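Side-chain contacts in protein p13 MTCP-1 (Homo sapiens, PDB 1A1X), which binds the PH domains of the kinases AKT1 and AKT2 and enhances their phosphorylation and activation, and is encoded by a proto-oncogene involved in T-cell malignancies: residues V34-T38 against S39-A43; S64-P67 against L68-L72. All coordinates share one frame; numbering follows the deposited sequence.

Interaction 1. Residues V34-T38 against S39-A43; sequences VEEET and SFLRA
Glu37 lies alongside Phe40 with both side chains pointing the same way, its CB centred over one face of the ring, 3.9 Å from the centroid. Farther out, Glu37 CG passes 3.3 Å from Phe40 CE2, so the acid uses its methylene stem as an apolar surface. Phe40 CG sits between its backbone N and carbonyl carbon (chi1 55°), which brings the ring back under Glu37. The bend at chi2 of Glu37 then turns its carboxylate toward Arg42, where OE2 makes a salt bridge to NH1 at 3.3 Å, the two flat groups inclined by 52°. Phe40 CE2 lies over the guanidinium face, while Arg42 CG meets the phenyl edge in its plane. These side chains decorate the end of an antiparallel beta hairpin, strands 29-36 and 41-46, whose two-residue turn at Thr38 and Ser39 has type I backbone angles. Glu37 N donates to Phe40 O at 2.8 Å, and Glu35 N to Arg42 O at 2.9 Å, almost straight. On the face bearing Val34 and Leu41, Val34 CG1 meets Leu41 CD1 at 3.6 Å, the branched chains crossing at about a right angle. The long polar chains beside Phe40 are consistent with a side that meets a second subunit: Glu37 OE1 accepts from Arg95 N of that subunit, and Arg42 NE hydrogen-bonds Gln89 OE1 of its own chain while NH2 salt-bridges Glu5 OE2 of the second subunit.

Interaction 2. Residues S64-P67 against L68-L72; sequences SQLP and LMWQL
Pro67 lies across one face of the Trp70 indole, the two side chains at about a right angle. From Trp70 CB the ring starts out beside the backbone N (chi1 -89°), a rotation that carries its long axis back over the proline that precedes it by three residues. Along the pyrrole part, NE1 comes within 3.7 Å of Pro67 CG. At the ring fusion CE2 makes the closer approach to the same carbon, 3.5 Å, and Pro67 CG stands over the five-membered ring, 20° off its normal, as a CH-pi contact. Beyond the fusion the partner changes to the next proline carbon: CZ2 lies 3.5 Å from Pro67 CD. At the far end CH2 reaches Leu66 CG at 4.1 Å, the two side chains meeting obliquely. A proline suits this place because its compact, rigid ring lays CG and CD against the electron-rich indole face, the C-H groups of CD, next to the nitrogen, being the more polarised. Just ahead, Ser64 OG accepts from Leu66 N at 3.2 Å, forming an ST turn at the start of this segment. With an alanine here in place of the indole, the Pro67 ring and Leu66 CG would probably lose the flat surface they rest on, and a gap would open beside them. The loop after helix 58-61 runs into strand 69-73, where Trp70 meets Trp86 of strand 85-94 edge-to-face and Tyr22 of strand 21-24 with inclined rings, while Leu66 rests on Ala32 and Val34 of strand 29-36.

Overall arrangement
Interaction 1 is a surface contact, centred about 13 Å from the centre of the chain, whereas interaction 2 is partly buried and lies about 7 Å from it. Both belong to one antiparallel barrel: residues 34-43 join the neighbouring strands 29-36 and 41-46, and residues 64-72 lead a loop into strand 69-73. Their chemistry follows their place. Backbone hydrogen bonds and a salt bridge, with some apolar and CH-pi packing, mark the hairpin, which faces a second subunit, while interaction 2 has no hydrogen bond between its segments and rests on proline, leucine and indole packing. They touch where the 64-67 loop passes the hairpin: Val34 CG2 packs on Leu66 CD1 at 3.7 Å, and Glu36 OE1 probably accepts a hydrogen bond from Gln65 NE2.

Interaction 1. Residues V34-T38 against S39-A43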
ATOM      1  N   VAL A  34      10.569   9.656   0.104  1.00 14.86           N
ATOM      2  CA  VAL A  34       9.534  10.405  -0.585  1.00 14.07           C
ATOM      3  C   VAL A  34       9.171   9.730  -1.901  1.00 10.75           C
ATOM      4  O   VAL A  34      10.043   9.283  -2.635  1.00 12.88           O
ATOM      5  CB  VAL A  34       9.981  11.874  -0.879  1.00 13.34           C
ATOM      6  CG1 VAL A  34       8.896  12.611  -1.684  1.00 17.43           C
ATOM      7  CG2 VAL A  34      10.262  12.623   0.421  1.00 10.34           C
ATOM      8  N   GLU A  35       7.874   9.603  -2.149  1.00 13.04           N
ATOM      9  CA  GLU A  35       7.361   9.042  -3.398  1.00 15.26           C
ATOM     10  C   GLU A  35       6.326  10.051  -3.878  1.00 15.10           C
ATOM     11  O   GLU A  35       5.151   9.996  -3.528  1.00 14.57           O
ATOM     12  CB  GLU A  35       6.759   7.673  -3.158  1.00 13.76           C
ATOM     13  CG  GLU A  35       7.766   6.754  -2.521  1.00 22.79           C
ATOM     14  CD  GLU A  35       7.328   5.317  -2.491  1.00 25.07           C
ATOM     15  OE1 GLU A  35       6.121   5.076  -2.261  1.00 29.90           O
ATOM     16  OE2 GLU A  35       8.197   4.433  -2.691  1.00 26.94           O
ATOM     17  N   GLU A  36       6.809  11.021  -4.636  1.00 18.73           N
ATOM     18  CA  GLU A  36       5.985  12.105  -5.132  1.00 23.19           C
ATOM     19  C   GLU A  36       5.168  11.825  -6.390  1.00 23.70           C
ATOM     20  O   GLU A  36       5.695  11.372  -7.406  1.00 27.43           O
ATOM     21  CB  GLU A  36       6.875  13.314  -5.351  1.00 22.75           C
ATOM     22  CG  GLU A  36       6.135  14.595  -5.597  1.00 31.51           C
ATOM     23  CD  GLU A  36       7.073  15.756  -5.804  1.00 34.90           C
ATOM     24  OE1 GLU A  36       8.209  15.719  -5.277  1.00 40.64           O
ATOM     25  OE2 GLU A  36       6.673  16.706  -6.506  1.00 37.73           O
ATOM     26  N   GLU A  37       3.864  12.070  -6.294  1.00 23.31           N
ATOM     27  CA  GLU A  37       2.957  11.898  -7.425  1.00 21.82           C
ATOM     28  C   GLU A  37       2.851  13.263  -8.106  1.00 23.97           C
ATOM     29  O   GLU A  37       3.520  14.218  -7.696  1.00 26.06           O
ATOM     30  CB  GLU A  37       1.578  11.438  -6.938  1.00 24.57           C
ATOM     31  CG  GLU A  37       1.590  10.132  -6.143  1.00 26.70           C
ATOM     32  CD  GLU A  37       2.108   8.952  -6.940  1.00 26.82           C
ATOM     33  OE1 GLU A  37       1.763   8.849  -8.135  1.00 30.00           O
ATOM     34  OE2 GLU A  37       2.855   8.125  -6.369  1.00 34.57           O
ATOM     35  N   THR A  38       2.016  13.367  -9.137  1.00 22.64           N
ATOM     36  CA  THR A  38       1.853  14.641  -9.844  1.00 21.52           C
ATOM     37  C   THR A  38       1.107  15.684  -9.000  1.00 19.63           C
ATOM     38  O   THR A  38       1.531  16.839  -8.875  1.00 19.04           O
ATOM     39  CB  THR A  38       1.083  14.457 -11.181  1.00 18.09           C
ATOM     40  OG1 THR A  38       1.837  13.618 -12.060  1.00 21.23           O
ATOM     41  CG2 THR A  38       0.861  15.800 -11.860  1.00 20.54           C
ATOM     42  N   SER A  39       0.016  15.246  -8.394  1.00 17.14           N
ATOM     43  CA  SER A  39      -0.823  16.117  -7.609  1.00 20.78           C
ATOM     44  C   SER A  39      -0.573  16.111  -6.114  1.00 21.63           C
ATOM     45  O   SER A  39      -1.098  16.965  -5.404  1.00 19.37           O
ATOM     46  CB  SER A  39      -2.273  15.766  -7.887  1.00 21.56           C
ATOM     47  OG  SER A  39      -2.452  15.637  -9.285  1.00 26.38           O
ATOM     48  N   PHE A  40       0.210  15.156  -5.621  1.00 22.41           N
ATOM     49  CA  PHE A  40       0.472  15.098  -4.182  1.00 19.83           C
ATOM     50  C   PHE A  40       1.747  14.362  -3.821  1.00 17.95           C
ATOM     51  O   PHE A  40       2.449  13.824  -4.680  1.00 14.28           O
ATOM     52  CB  PHE A  40      -0.720  14.486  -3.425  1.00 19.37           C
ATOM     53  CG  PHE A  40      -1.118  13.147  -3.934  1.00 25.11           C
ATOM     54  CD1 PHE A  40      -2.024  13.035  -4.980  1.00 29.88           C
ATOM     55  CD2 PHE A  40      -0.537  11.997  -3.423  1.00 26.71           C
ATOM     56  CE1 PHE A  40      -2.343  11.786  -5.519  1.00 32.01           C
ATOM     57  CE2 PHE A  40      -0.849  10.747  -3.953  1.00 30.64           C
ATOM     58  CZ  PHE A  40      -1.753  10.642  -5.006  1.00 28.16           C
ATOM     59  N   LEU A  41       2.011  14.316  -2.520  1.00 16.59           N
ATOM     60  CA  LEU A  41       3.197  13.678  -2.004  1.00 11.19           C
ATOM     61  C   LEU A  41       2.880  12.590  -0.991  1.00 10.44           C
ATOM     62  O   LEU A  41       1.970  12.724  -0.171  1.00  6.65           O
ATOM     63  CB  LEU A  41       4.091  14.746  -1.381  1.00 15.40           C
ATOM     64  CG  LEU A  41       5.461  14.318  -0.881  1.00 17.96           C
ATOM     65  CD1 LEU A  41       6.495  15.334  -1.328  1.00 22.78           C
ATOM     66  CD2 LEU A  41       5.436  14.163   0.621  1.00 17.63           C
ATOM     67  N   ARG A  42       3.620  11.494  -1.094  1.00  9.43           N
ATOM     68  CA  ARG A  42       3.489  10.360  -0.188  1.00 12.78           C
ATOM     69  C   ARG A  42       4.854  10.081   0.435  1.00 10.33           C
ATOM     70  O   ARG A  42       5.890  10.394  -0.148  1.00 13.14           O
ATOM     71  CB  ARG A  42       3.031   9.092  -0.929  1.00 10.56           C
ATOM     72  CG  ARG A  42       1.555   9.064  -1.336  1.00 13.78           C
ATOM     73  CD  ARG A  42       1.060   7.616  -1.505  1.00 15.67           C
ATOM     74  NE  ARG A  42      -0.246   7.541  -2.163  1.00 15.51           N
ATOM     75  CZ  ARG A  42      -0.432   7.293  -3.458  1.00 12.10           C
ATOM     76  NH1 ARG A  42       0.601   7.084  -4.261  1.00 11.66           N
ATOM     77  NH2 ARG A  42      -1.658   7.271  -3.960  1.00 13.24           N
ATOM     78  N   ALA A  43       4.844   9.540   1.645  1.00 10.52           N
ATOM     79  CA  ALA A  43       6.075   9.173   2.328  1.00  9.84           C
ATOM     80  C   ALA A  43       5.900   7.717   2.724  1.00  8.98           C
ATOM     81  O   ALA A  43       4.868   7.343   3.255  1.00 12.92           O
ATOM     82  CB  ALA A  43       6.287  10.032   3.562  1.00  8.83           C
TER

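Interaction 2. Residues S64-P67 against L68-L72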
ATOM      1  N   SER A  64      13.776  20.422   3.758  1.00 28.60           N
ATOM      2  CA  SER A  64      13.283  19.069   3.511  1.00 27.01           C
ATOM      3  C   SER A  64      11.796  18.983   3.183  1.00 25.06           C
ATOM      4  O   SER A  64      11.008  19.813   3.630  1.00 25.07           O
ATOM      5  CB  SER A  64      13.583  18.186   4.725  1.00 25.98           C
ATOM      6  OG  SER A  64      13.113  16.866   4.520  1.00 30.64           O
ATOM      7  N   GLN A  65      11.419  17.974   2.401  1.00 20.79           N
ATOM      8  CA  GLN A  65      10.011  17.754   2.044  1.00 20.97           C
ATOM      9  C   GLN A  65       9.261  17.058   3.195  1.00 17.84           C
ATOM     10  O   GLN A  65       8.032  17.125   3.293  1.00 18.22           O
ATOM     11  CB  GLN A  65       9.905  16.914   0.766  1.00 20.52           C
ATOM     12  CG  GLN A  65      10.449  17.606  -0.476  1.00 20.61           C
ATOM     13  CD  GLN A  65      10.285  16.757  -1.718  1.00 24.18           C
ATOM     14  OE1 GLN A  65      11.072  15.850  -1.965  1.00 27.16           O
ATOM     15  NE2 GLN A  65       9.249  17.034  -2.495  1.00 22.39           N
ATOM     16  N   LEU A  66      10.019  16.373   4.042  1.00 16.91           N
ATOM     17  CA  LEU A  66       9.494  15.658   5.206  1.00 17.29           C
ATOM     18  C   LEU A  66       9.561  16.574   6.436  1.00 15.83           C
ATOM     19  O   LEU A  66      10.449  17.432   6.539  1.00 14.50           O
ATOM     20  CB  LEU A  66      10.310  14.379   5.447  1.00 19.92           C
ATOM     21  CG  LEU A  66       9.867  13.067   4.790  1.00 21.14           C
ATOM     22  CD1 LEU A  66       8.785  13.295   3.748  1.00 21.08           C
ATOM     23  CD2 LEU A  66      11.075  12.357   4.200  1.00 20.36           C
ATOM     24  N   PRO A  67       8.653  16.371   7.402  1.00 14.35           N
ATOM     25  CA  PRO A  67       8.612  17.190   8.616  1.00 14.67           C
ATOM     26  C   PRO A  67       9.582  16.812   9.723  1.00 14.26           C
ATOM     27  O   PRO A  67      10.209  15.749   9.694  1.00 13.77           O
ATOM     28  CB  PRO A  67       7.165  17.029   9.071  1.00 12.70           C
ATOM     29  CG  PRO A  67       6.891  15.595   8.743  1.00 16.82           C
ATOM     30  CD  PRO A  67       7.533  15.410   7.375  1.00 14.43           C
ATOM     31  N   LEU A  68       9.701  17.712  10.696  1.00 13.52           N
ATOM     32  CA  LEU A  68      10.560  17.503  11.856  1.00 13.91           C
ATOM     33  C   LEU A  68       9.915  16.460  12.764  1.00 12.87           C
ATOM     34  O   LEU A  68      10.607  15.732  13.475  1.00 11.98           O
ATOM     35  CB  LEU A  68      10.730  18.801  12.653  1.00 12.66           C
ATOM     36  CG  LEU A  68      11.419  20.009  12.024  1.00 17.85           C
ATOM     37  CD1 LEU A  68      11.421  21.145  13.030  1.00 17.81           C
ATOM     38  CD2 LEU A  68      12.837  19.668  11.621  1.00 18.03           C
ATOM     39  N   MET A  69       8.589  16.390  12.737  1.00 11.64           N
ATOM     40  CA  MET A  69       7.881  15.438  13.574  1.00 16.65           C
ATOM     41  C   MET A  69       6.472  15.127  13.101  1.00 16.10           C
ATOM     42  O   MET A  69       5.816  15.953  12.467  1.00 15.01           O
ATOM     43  CB  MET A  69       7.791  15.966  15.001  1.00 20.53           C
ATOM     44  CG  MET A  69       6.985  17.245  15.111  1.00 29.19           C
ATOM     45  SD  MET A  69       5.807  17.203  16.464  1.00 46.93           S
ATOM     46  CE  MET A  69       4.366  16.615  15.626  1.00 38.88           C
ATOM     47  N   TRP A  70       6.015  13.930  13.456  1.00 13.15           N
ATOM     48  CA  TRP A  70       4.673  13.455  13.146  1.00 10.26           C
ATOM     49  C   TRP A  70       4.108  13.006  14.481  1.00 10.68           C
ATOM     50  O   TRP A  70       4.804  12.350  15.249  1.00 12.34           O
ATOM     51  CB  TRP A  70       4.720  12.248  12.206  1.00 12.59           C
ATOM     52  CG  TRP A  70       4.725  12.568  10.750  1.00 10.88           C
ATOM     53  CD1 TRP A  70       3.759  13.228  10.054  1.00  8.84           C
ATOM     54  CD2 TRP A  70       5.683  12.121   9.784  1.00  8.55           C
ATOM     55  NE1 TRP A  70       4.050  13.206   8.710  1.00  7.96           N
ATOM     56  CE2 TRP A  70       5.224  12.532   8.517  1.00  9.30           C
ATOM     57  CE3 TRP A  70       6.886  11.403   9.868  1.00  6.59           C
ATOM     58  CZ2 TRP A  70       5.922  12.247   7.334  1.00  9.37           C
ATOM     59  CZ3 TRP A  70       7.584  11.121   8.695  1.00 10.38           C
ATOM     60  CH2 TRP A  70       7.095  11.545   7.441  1.00  9.72           C
ATOM     61  N   GLN A  71       2.856  13.352  14.749  1.00 11.12           N
ATOM     62  CA  GLN A  71       2.187  12.980  15.986  1.00 10.97           C
ATOM     63  C   GLN A  71       0.876  12.307  15.601  1.00 12.14           C
ATOM     64  O   GLN A  71       0.104  12.863  14.824  1.00 13.62           O
ATOM     65  CB  GLN A  71       1.913  14.242  16.801  1.00 19.11           C
ATOM     66  CG  GLN A  71       1.270  14.022  18.152  1.00 21.02           C
ATOM     67  CD  GLN A  71       1.058  15.336  18.896  1.00 27.76           C
ATOM     68  OE1 GLN A  71       0.001  15.964  18.794  1.00 29.53           O
ATOM     69  NE2 GLN A  71       2.077  15.770  19.631  1.00 28.11           N
ATOM     70  N   LEU A  72       0.632  11.104  16.121  1.00 14.29           N
ATOM     71  CA  LEU A  72      -0.600  10.382  15.810  1.00 16.97           C
ATOM     72  C   LEU A  72      -1.830  11.239  16.137  1.00 20.03           C
ATOM     73  O   LEU A  72      -1.967  11.786  17.236  1.00 19.06           O
ATOM     74  CB  LEU A  72      -0.630   9.035  16.535  1.00 18.95           C
ATOM     75  CG  LEU A  72      -1.640   7.974  16.091  1.00 20.18           C
ATOM     76  CD1 LEU A  72      -1.585   7.750  14.579  1.00 20.20           C
ATOM     77  CD2 LEU A  72      -1.350   6.671  16.842  1.00 21.11           C
TER